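Local coordinates for protein saframycin Mx1 synthetase B (PDB 3KXW) that is an enzyme of the ANL (AMP-binding) superfamily, named a fatty acid AMP ligase, with 5'-O-[(S)-(dodecanoyloxy)(hydroxy)phosphoryl]adenosine held in its pocket, at residues 108-111 and 112-116; 385-388 and 389-392; 462-466 and 467-471; 551-554 and 555-558. All coordinates share one frame; numbering follows the deposited sequence.

Contact 1 (108-111 and 112-116)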
loop_
_atom_site.group_PDB
_atom_site.type_symbol
_atom_site.label_atom_id
_atom_site.label_comp_id
_atom_site.label_asym_id
_atom_site.label_seq_id
_atom_site.Cartn_x
_atom_site.Cartn_y
_atom_site.Cartn_z
ATOM N N GLN A 108 17.601 -8.574 -1.313
ATOM C CA GLN A 108 18.363 -9.710 -1.808
ATOM C C GLN A 108 17.455 -10.833 -2.320
ATOM O O GLN A 108 17.753 -11.485 -3.322
ATOM C CB GLN A 108 19.293 -10.261 -0.713
ATOM C CG GLN A 108 19.943 -11.587 -1.101
ATOM C CD GLN A 108 20.954 -11.417 -2.221
ATOM O OE1 GLN A 108 20.734 -11.844 -3.361
ATOM N NE2 GLN A 108 22.056 -10.765 -1.909
ATOM N N ARG A 109 16.354 -11.090 -1.619
ATOM C CA ARG A 109 15.442 -12.141 -2.072
ATOM C C ARG A 109 14.778 -11.751 -3.388
ATOM O O ARG A 109 14.521 -12.597 -4.221
ATOM C CB ARG A 109 14.385 -12.475 -1.009
ATOM C CG ARG A 109 14.942 -13.126 0.247
ATOM C CD ARG A 109 13.922 -13.126 1.392
ATOM N NE ARG A 109 14.601 -13.433 2.647
ATOM C CZ ARG A 109 14.943 -14.663 3.009
ATOM N NH1 ARG A 109 14.624 -15.692 2.237
ATOM N NH2 ARG A 109 15.589 -14.871 4.152
ATOM N N ILE A 110 14.515 -10.462 -3.568
ATOM C CA ILE A 110 13.917 -9.976 -4.810
ATOM C C ILE A 110 14.918 -10.058 -5.971
ATOM O O ILE A 110 14.584 -10.478 -7.083
ATOM C CB ILE A 110 13.340 -8.566 -4.625
ATOM C CG1 ILE A 110 12.028 -8.663 -3.849
ATOM C CG2 ILE A 110 13.113 -7.882 -5.972
ATOM C CD1 ILE A 110 11.407 -7.313 -3.474
ATOM N N VAL A 111 16.163 -9.700 -5.701
ATOM C CA VAL A 111 17.198 -9.870 -6.714
ATOM C C VAL A 111 17.360 -11.330 -7.135
ATOM O O VAL A 111 17.469 -11.631 -8.312
ATOM C CB VAL A 111 18.555 -9.260 -6.262
ATOM C CG1 VAL A 111 19.713 -9.681 -7.222
ATOM C CG2 VAL A 111 18.431 -7.753 -6.179
ATOM N N THR A 112 17.366 -12.241 -6.175
ATOM C CA THR A 112 17.536 -13.647 -6.514
ATOM C C THR A 112 16.371 -14.164 -7.365
ATOM O O THR A 112 16.568 -14.935 -8.291
ATOM C CB THR A 112 17.682 -14.474 -5.245
ATOM O OG1 THR A 112 18.811 -13.972 -4.500
ATOM C CG2 THR A 112 17.886 -15.971 -5.579
ATOM N N ASN A 113 15.160 -13.735 -7.029
ATOM C CA ASN A 113 13.974 -14.169 -7.751
ATOM C C ASN A 113 13.921 -13.578 -9.171
ATOM O O ASN A 113 13.757 -14.308 -10.153
ATOM C CB ASN A 113 12.710 -13.821 -6.938
ATOM C CG ASN A 113 11.416 -14.288 -7.605
ATOM O OD1 ASN A 113 11.264 -15.454 -7.982
ATOM N ND2 ASN A 113 10.478 -13.376 -7.746
ATOM N N SER A 114 14.092 -12.263 -9.269
ATOM C CA SER A 114 13.830 -11.544 -10.516
ATOM C C SER A 114 15.030 -11.473 -11.464
ATOM O O SER A 114 14.854 -11.173 -12.640
ATOM C CB SER A 114 13.336 -10.121 -10.220
ATOM O OG SER A 114 14.360 -9.347 -9.634
ATOM N N LYS A 115 16.231 -11.704 -10.940
ATOM C CA LYS A 115 17.461 -11.693 -11.745
ATOM C C LYS A 115 17.583 -10.511 -12.728
ATOM O O LYS A 115 17.722 -10.697 -13.939
ATOM C CB LYS A 115 17.611 -13.019 -12.492
ATOM C CG LYS A 115 17.667 -14.215 -11.545
ATOM C CD LYS A 115 17.328 -15.511 -12.283
ATOM C CE LYS A 115 17.721 -16.766 -11.494
ATOM N NZ LYS A 115 17.116 -16.833 -10.142
ATOM N N PRO A 116 17.558 -9.292 -12.194
ATOM C CA PRO A 116 17.603 -8.109 -13.057
ATOM C C PRO A 116 18.985 -7.951 -13.704
ATOM O O PRO A 116 19.992 -8.433 -13.153
ATOM C CB PRO A 116 17.384 -6.966 -12.077
ATOM C CG PRO A 116 17.871 -7.516 -10.750
ATOM C CD PRO A 116 17.394 -8.932 -10.771
#
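Ser-114 turns its hydroxyl back on the preceding turn: with OG between its own backbone N and carbonyl carbon (chi1 67°), it donates to Ile-110 O at 2.8 Å. The hydroxyl comes in above the carbonyl plane, while Ser-114 N reaches the same oxygen nearly along the C=O axis, so two bonds grip this one carbonyl. This is the packed side. Ile-110 is covered by Val-93, Ile-95 and Tyr-174, and Val-111 meets Leu-69 beside Pro-116, whose CD lies 4.3 Å from Val-111 CG1. Here helix 101-114 comes to its C-terminal end. Lys-115 N still bonds to Val-111 O at 2.9 Å, but Lys-115 itself has a positive phi (45°) and takes the chain out of the helix into Pro-116, which has no N-H for Thr-112 O. On the solvent side Lys-115 bends its chain back and gives NZ to Thr-112 O at 2.7 Å. On the same side Thr-112 holds Gln-108 O with both its N and its OG1, one from each face of the carbonyl plane. The Gln-108 side chain bends over at chi2 until OE1 stands 3.1 Å from Thr-112 OG1.

Contact 2 (385-388 and 389-392)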
loop_
_atom_site.group_PDB
_atom_site.type_symbol
_atom_site.label_atom_id
_atom_site.label_comp_id
_atom_site.label_asym_id
_atom_site.label_seq_id
_atom_site.Cartn_x
_atom_site.Cartn_y
_atom_site.Cartn_z
ATOM N N ILE A 385 -18.199 -15.399 -4.788
ATOM C CA ILE A 385 -17.912 -15.902 -3.456
ATOM C C ILE A 385 -18.012 -17.415 -3.548
ATOM O O ILE A 385 -19.089 -17.960 -3.802
ATOM C CB ILE A 385 -18.887 -15.365 -2.376
ATOM C CG1 ILE A 385 -19.033 -13.845 -2.455
ATOM C CG2 ILE A 385 -18.426 -15.786 -0.980
ATOM C CD1 ILE A 385 -17.720 -13.066 -2.133
ATOM N N ILE A 386 -16.877 -18.077 -3.360
ATOM C CA ILE A 386 -16.759 -19.506 -3.569
ATOM C C ILE A 386 -16.211 -20.183 -2.309
ATOM O O ILE A 386 -15.229 -19.720 -1.734
ATOM C CB ILE A 386 -15.780 -19.806 -4.724
ATOM C CG1 ILE A 386 -16.164 -19.054 -6.008
ATOM C CG2 ILE A 386 -15.653 -21.311 -4.953
ATOM C CD1 ILE A 386 -17.507 -19.458 -6.621
ATOM N N ASP A 387 -16.855 -21.264 -1.866
ATOM C CA ASP A 387 -16.341 -22.048 -0.739
ATOM C C ASP A 387 -14.940 -22.602 -1.061
ATOM O O ASP A 387 -14.761 -23.296 -2.061
ATOM C CB ASP A 387 -17.350 -23.156 -0.387
ATOM C CG ASP A 387 -16.946 -23.962 0.827
ATOM O OD1 ASP A 387 -15.845 -24.536 0.836
ATOM O OD2 ASP A 387 -17.753 -24.060 1.760
ATOM N N PRO A 388 -13.930 -22.263 -0.232
ATOM C CA PRO A 388 -12.526 -22.521 -0.596
ATOM C C PRO A 388 -12.167 -23.999 -0.537
ATOM O O PRO A 388 -11.138 -24.418 -1.077
ATOM C CB PRO A 388 -11.714 -21.776 0.472
ATOM C CG PRO A 388 -12.661 -21.429 1.564
ATOM C CD PRO A 388 -14.075 -21.601 1.080
ATOM N N ASP A 389 -13.021 -24.772 0.123
ATOM C CA ASP A 389 -12.783 -26.205 0.302
ATOM C C ASP A 389 -13.542 -27.046 -0.719
ATOM O O ASP A 389 -12.952 -27.880 -1.406
ATOM C CB ASP A 389 -13.157 -26.621 1.727
ATOM C CG ASP A 389 -12.325 -25.920 2.765
ATOM O OD1 ASP A 389 -11.081 -26.040 2.690
ATOM O OD2 ASP A 389 -12.897 -25.256 3.663
ATOM N N THR A 390 -14.847 -26.814 -0.829
ATOM C CA THR A 390 -15.684 -27.578 -1.752
ATOM C C THR A 390 -15.683 -26.978 -3.150
ATOM O O THR A 390 -16.006 -27.658 -4.122
ATOM C CB THR A 390 -17.141 -27.616 -1.277
ATOM O OG1 THR A 390 -17.718 -26.313 -1.412
ATOM C CG2 THR A 390 -17.231 -28.080 0.167
ATOM N N LEU A 391 -15.320 -25.699 -3.255
ATOM C CA LEU A 391 -15.289 -25.012 -4.548
ATOM C C LEU A 391 -16.694 -24.801 -5.140
ATOM O O LEU A 391 -16.862 -24.535 -6.332
ATOM C CB LEU A 391 -14.366 -25.735 -5.539
ATOM C CG LEU A 391 -12.934 -25.973 -5.051
ATOM C CD1 LEU A 391 -12.109 -26.635 -6.130
ATOM C CD2 LEU A 391 -12.268 -24.654 -4.602
ATOM N N ILE A 392 -17.700 -24.902 -4.284
ATOM C CA ILE A 392 -19.068 -24.628 -4.680
ATOM C C ILE A 392 -19.438 -23.171 -4.371
ATOM O O ILE A 392 -19.131 -22.668 -3.295
ATOM C CB ILE A 392 -20.010 -25.585 -3.953
ATOM C CG1 ILE A 392 -19.646 -27.042 -4.301
ATOM C CG2 ILE A 392 -21.470 -25.271 -4.288
ATOM C CD1 ILE A 392 -20.299 -28.063 -3.376
HETATM O O HOH W 1 -20.155 -25.566 -0.193
HETATM O O HOH W 2 -14.908 -23.563 3.854
#
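Asp-387 reaches forward over the turn that follows it, and its OD1 collects two backbone N-H groups. Asp-389 N meets Asp-387 OD1 almost in line with the CG-OD1 bond, at 2.9 Å. Thr-390 N arrives from above the carboxylate plane and makes the straighter bond, 3.0 Å from Asp-387 OD1 with 172° at the hydrogen. What places the carboxylate there is its first torsion: CG lies anti to the backbone N (chi1 -176°), which carries it forward over the next peptides. The Thr-390 side chain runs across it, with OG1 3.3 Å from Asp-387 CB.

Around this shell the backbone closes the loop. Leu-391 N bonds to Asp-387 O at 2.7 Å, and Asp-387 N to Ile-392 O at 3.0 Å, so Asp-387 is fixed through N, O and OD1 together. Thr-390 OG1 accepts from Ile-392 N. A water bridges Asp-389 OD2 and, weakly, Asp-387 OD1; the two carboxylates stand close enough for their charges probably to oppose each other, and the water would soften this. Inward, Ile-386 CG2 packs 3.6 Å from Leu-391 C. Leu-391 CD2 rests by Pro-388 O, which Arg-439 also holds, and both Ile-386 and Leu-391 touch Trp-403 on strand 400-405. Asp-387 OD1 accepting from the N two residues on is an Asx turn; the Thr-390 N and Leu-391 N bonds widen it into an Asx motif, followed by the ST turn of Thr-390, where strand 382-386 leaves its antiparallel sheet.

Contact 3 (462-466 and 467-471)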
loop_
_atom_site.group_PDB
_atom_site.type_symbol
_atom_site.label_atom_id
_atom_site.label_comp_id
_atom_site.label_asym_id
_atom_site.label_seq_id
_atom_site.Cartn_x
_atom_site.Cartn_y
_atom_site.Cartn_z
ATOM N N ILE A 462 -1.011 -16.652 12.639
ATOM C CA ILE A 462 -0.174 -17.654 11.988
ATOM C C ILE A 462 0.659 -17.009 10.891
ATOM O O ILE A 462 1.842 -17.299 10.738
ATOM C CB ILE A 462 -1.033 -18.797 11.392
ATOM C CG1 ILE A 462 -1.831 -19.488 12.504
ATOM C CG2 ILE A 462 -0.158 -19.793 10.604
ATOM C CD1 ILE A 462 -0.968 -19.990 13.632
ATOM N N ILE A 463 0.039 -16.127 10.120
ATOM C CA ILE A 463 0.751 -15.414 9.061
ATOM C C ILE A 463 1.887 -14.541 9.585
ATOM O O ILE A 463 2.994 -14.567 9.043
ATOM C CB ILE A 463 -0.197 -14.550 8.219
ATOM C CG1 ILE A 463 -1.155 -15.448 7.442
ATOM C CG2 ILE A 463 0.588 -13.633 7.278
ATOM C CD1 ILE A 463 -0.599 -16.856 7.168
ATOM N N TYR A 464 1.612 -13.756 10.625
ATOM C CA TYR A 464 2.648 -12.951 11.256
ATOM C C TYR A 464 3.795 -13.835 11.718
ATOM O O TYR A 464 4.958 -13.458 11.577
ATOM C CB TYR A 464 2.096 -12.099 12.420
ATOM C CG TYR A 464 1.553 -10.767 11.937
ATOM C CD1 TYR A 464 0.496 -10.722 11.058
ATOM C CD2 TYR A 464 2.116 -9.555 12.346
ATOM C CE1 TYR A 464 -0.009 -9.507 10.584
ATOM C CE2 TYR A 464 1.614 -8.328 11.880
ATOM C CZ TYR A 464 0.546 -8.320 10.998
ATOM O OH TYR A 464 0.015 -7.129 10.505
ATOM N N GLY A 465 3.466 -15.018 12.229
ATOM C CA GLY A 465 4.469 -15.934 12.764
ATOM C C GLY A 465 5.379 -16.490 11.685
ATOM O O GLY A 465 6.600 -16.458 11.813
ATOM N N LYS A 466 4.783 -16.974 10.597
ATOM C CA LYS A 466 5.562 -17.601 9.537
ATOM C C LYS A 466 6.396 -16.577 8.782
ATOM O O LYS A 466 7.428 -16.917 8.205
ATOM C CB LYS A 466 4.664 -18.379 8.580
ATOM C CG LYS A 466 3.861 -17.490 7.685
ATOM C CD LYS A 466 3.828 -18.051 6.290
ATOM C CE LYS A 466 3.073 -19.342 6.256
ATOM N NZ LYS A 466 2.540 -19.645 4.874
ATOM N N ASN A 467 5.950 -15.321 8.795
ATOM C CA ASN A 467 6.742 -14.220 8.229
ATOM C C ASN A 467 7.806 -13.626 9.164
ATOM O O ASN A 467 8.531 -12.728 8.763
ATOM C CB ASN A 467 5.828 -13.115 7.706
ATOM C CG ASN A 467 5.108 -13.519 6.435
ATOM O OD1 ASN A 467 3.924 -13.258 6.265
ATOM N ND2 ASN A 467 5.824 -14.160 5.542
ATOM N N HIS A 468 7.904 -14.149 10.385
ATOM C CA HIS A 468 8.885 -13.708 11.385
ATOM C C HIS A 468 8.720 -12.234 11.795
ATOM O O HIS A 468 9.680 -11.603 12.226
ATOM C CB HIS A 468 10.343 -13.954 10.933
ATOM C CG HIS A 468 10.576 -15.301 10.321
ATOM N ND1 HIS A 468 10.225 -16.479 10.947
ATOM C CD2 HIS A 468 11.141 -15.659 9.141
ATOM C CE1 HIS A 468 10.538 -17.502 10.170
ATOM N NE2 HIS A 468 11.097 -17.033 9.069
ATOM N N TYR A 469 7.507 -11.699 11.679
ATOM C CA TYR A 469 7.277 -10.303 12.037
ATOM C C TYR A 469 7.574 -9.961 13.502
ATOM O O TYR A 469 8.155 -8.917 13.778
ATOM C CB TYR A 469 5.856 -9.882 11.730
ATOM C CG TYR A 469 5.546 -9.746 10.264
ATOM C CD1 TYR A 469 6.505 -9.308 9.370
ATOM C CD2 TYR A 469 4.271 -10.015 9.784
ATOM C CE1 TYR A 469 6.211 -9.161 8.019
ATOM C CE2 TYR A 469 3.972 -9.875 8.453
ATOM C CZ TYR A 469 4.943 -9.450 7.575
ATOM O OH TYR A 469 4.628 -9.316 6.244
ATOM N N PRO A 470 7.139 -10.802 14.448
ATOM C CA PRO A 470 7.439 -10.422 15.838
ATOM C C PRO A 470 8.934 -10.307 16.122
ATOM O O PRO A 470 9.406 -9.291 16.652
ATOM C CB PRO A 470 6.802 -11.554 16.649
ATOM C CG PRO A 470 5.649 -12.009 15.770
ATOM C CD PRO A 470 6.236 -11.967 14.382
ATOM N N GLN A 471 9.684 -11.342 15.768
ATOM C CA GLN A 471 11.115 -11.355 16.008
ATOM C C GLN A 471 11.809 -10.210 15.264
ATOM O O GLN A 471 12.727 -9.577 15.796
ATOM C CB GLN A 471 11.702 -12.725 15.604
ATOM C CG GLN A 471 10.964 -13.920 16.250
ATOM C CD GLN A 471 9.554 -14.194 15.663
ATOM O OE1 GLN A 471 9.235 -13.781 14.564
ATOM N NE2 GLN A 471 8.734 -14.914 16.409
#
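Tyr-469, its CG anti to the carbonyl carbon (chi1 -71°), heads back toward 462-466, and the Tyr-464 ring, at chi1 -87°, offers a face to it. Tyr-469 presents an edge to that face, a T-shaped pair with planes at 71° and centroids 4.9 Å apart. The touching atom is Tyr-469 CD2, 3.4 Å from Tyr-464 CD2, so the edge comes down toward the rim of the face and not over its middle. Asn-467 CB covers one face of the Tyr-469 ring near its centre, and Leu-535 touches both tyrosines from a loop.

Tyr-464 O ties the pair to the backbone: Tyr-469 N bonds to it at 3.1 Å, and Pro-470 CD packs against the same oxygen at 3.4 Å. Inside that bond lies a shorter loop, His-468 N to Gly-465 O at 3.0 Å, its donor well above the carbonyl plane. Just before it, Asn-467 N still makes a helical bond to Ile-463 O. On the side away from the tyrosines the His-468 imidazole turns a face to Lys-466 O, which sits over the ring centre. His-468 also touches Met-180, and Asn-467 O accepts from Thr-179 OG1, linking the bend to the rest of the chain.

With positive phi at His-468 and the two nested bonds to Tyr-464 O and Gly-465 O, this is a Schellman motif: it ends helix 460-466, and the same His-468 is the N-cap residue of helix 469-479.

Contact 4 (551-554 and 555-558)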
loop_
_atom_site.group_PDB
_atom_site.type_symbol
_atom_site.label_atom_id
_atom_site.label_comp_id
_atom_site.label_asym_id
_atom_site.label_seq_id
_atom_site.Cartn_x
_atom_site.Cartn_y
_atom_site.Cartn_z
ATOM N N THR A 551 15.390 -13.946 30.230
ATOM C CA THR A 551 15.340 -15.036 29.269
ATOM C C THR A 551 16.168 -14.678 28.057
ATOM O O THR A 551 16.375 -13.504 27.745
ATOM C CB THR A 551 13.886 -15.388 28.829
ATOM O OG1 THR A 551 13.917 -16.396 27.804
ATOM C CG2 THR A 551 13.169 -14.154 28.289
ATOM N N THR A 552 16.651 -15.703 27.377
ATOM C CA THR A 552 17.424 -15.505 26.175
ATOM C C THR A 552 16.516 -15.830 24.992
ATOM O O THR A 552 16.974 -15.894 23.859
ATOM C CB THR A 552 18.671 -16.415 26.163
ATOM O OG1 THR A 552 18.269 -17.788 26.234
ATOM C CG2 THR A 552 19.558 -16.114 27.356
ATOM N N SER A 553 15.225 -16.023 25.271
ATOM C CA SER A 553 14.273 -16.441 24.246
ATOM C C SER A 553 13.216 -15.384 23.957
ATOM O O SER A 553 12.369 -15.098 24.799
ATOM C CB SER A 553 13.578 -17.745 24.657
ATOM O OG SER A 553 12.638 -18.161 23.670
ATOM N N GLY A 554 13.251 -14.816 22.758
ATOM C CA GLY A 554 12.193 -13.909 22.339
ATOM C C GLY A 554 10.803 -14.517 22.515
ATOM O O GLY A 554 9.878 -13.848 22.973
ATOM N N LYS A 555 10.649 -15.789 22.155
ATOM C CA LYS A 555 9.344 -16.445 22.258
ATOM C C LYS A 555 8.812 -16.485 23.693
ATOM O O LYS A 555 7.660 -16.163 23.938
ATOM C CB LYS A 555 9.388 -17.863 21.661
ATOM C CG LYS A 555 9.884 -17.911 20.218
ATOM C CD LYS A 555 10.066 -19.350 19.727
ATOM C CE LYS A 555 10.857 -19.407 18.407
ATOM N NZ LYS A 555 12.321 -19.102 18.581
ATOM N N ILE A 556 9.656 -16.883 24.642
ATOM C CA ILE A 556 9.269 -16.906 26.047
ATOM C C ILE A 556 8.888 -15.504 26.539
ATOM O O ILE A 556 7.865 -15.304 27.220
ATOM C CB ILE A 556 10.422 -17.471 26.923
ATOM C CG1 ILE A 556 10.785 -18.894 26.475
ATOM C CG2 ILE A 556 10.049 -17.436 28.396
ATOM C CD1 ILE A 556 9.616 -19.858 26.510
ATOM N N ARG A 557 9.709 -14.525 26.183
ATOM C CA ARG A 557 9.461 -13.142 26.581
ATOM C C ARG A 557 8.124 -12.667 26.012
ATOM O O ARG A 557 7.322 -12.032 26.694
ATOM C CB ARG A 557 10.605 -12.262 26.065
ATOM C CG ARG A 557 10.684 -10.877 26.686
ATOM C CD ARG A 557 11.876 -10.095 26.149
ATOM N NE ARG A 557 13.139 -10.644 26.617
ATOM C CZ ARG A 557 14.049 -11.211 25.829
ATOM N NH1 ARG A 557 13.840 -11.293 24.519
ATOM N NH2 ARG A 557 15.171 -11.687 26.348
ATOM N N ARG A 558 7.919 -12.973 24.740
ATOM C CA ARG A 558 6.730 -12.578 23.995
ATOM C C ARG A 558 5.480 -13.225 24.584
ATOM O O ARG A 558 4.437 -12.579 24.737
ATOM C CB ARG A 558 6.927 -13.049 22.553
ATOM C CG ARG A 558 5.983 -12.534 21.547
ATOM C CD ARG A 558 6.476 -12.902 20.142
ATOM N NE ARG A 558 7.898 -12.627 19.948
ATOM C CZ ARG A 558 8.770 -13.518 19.486
ATOM N NH1 ARG A 558 8.363 -14.730 19.156
ATOM N NH2 ARG A 558 10.044 -13.190 19.318
HETATM O O HOH W 3 13.293 -17.551 20.610
#
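Arg-557 crosses Thr-551 at an angle, its guanidinium laid by the threonine methyl: Thr-551 CG2 lies over one face and is 3.7 Å from Arg-557 NH2. The arginine leaves the helix with CG anti to the backbone N (chi1 -165°) and bends at chi3, which swings the flat group back over the loop. NH2 also comes very near Thr-551 O, but at a poor angle, so a bond there is doubtful. Arg-558 turns back in a similar way and lays a guanidinium face on the Gly-554 peptide. Gly-554 O stands over the centre of that face, and Arg-558 NH2 is 3.5 Å from Gly-554 C, close against a residue with no side chain. The polar end of Arg-558 is held by a salt bridge from NE to Glu-474, and Phe-492 touches the same side chain.

Both arginines belong to the first turn of helix 554-567, and Ser-553, just before it, is the N-cap, accepting from Ile-556 N with OG in a weak bond of 3.4 Å that is nevertheless straight, 172° at the hydrogen. The run Ser-553 to Arg-558 probably corresponds, by sequence, to the A10 core motif of the ANL superfamily.

Ile-556 runs across Thr-551 at a slant, its CB 3.8 Å from Thr-551 OG1, and sets CG1 against the serine, 3.5 Å from Ser-553 CB. Thr-551 OG1 accepts from Ser-553 N at 2.9 Å, an ST turn that fixes the capping residue. Arg-557 N bonds to Ser-553 O and Arg-558 N to Gly-554 O, 2.8 Å. Farther out, Lys-555 NZ donates to a water that also bonds Ser-553 OG.

Overall arrangement
Contacts 1 and 3 are partly buried, while contacts 2 and 4 lie at the surface. Contacts 1 and 2 fall in the AMP-binding enzyme range, some 34 Å apart between centres; contacts 3 and 4 belong to the later Disco-interacting protein 2-like AMP domain and touch, Pro-470 CB lying 3.6 Å from Arg-558 NE. Three of the four deal with helix ends: contact 1 with a C-terminus finished by a lysine, contact 3 with a helix-to-helix junction, contact 4 with an N-terminus. Contact 2 instead closes a loop between strands. The chemistry follows place: hydroxyls on carbonyls in 1, a carboxylate with waters in 2, an aromatic pair in 3, arginines over backbone in 4.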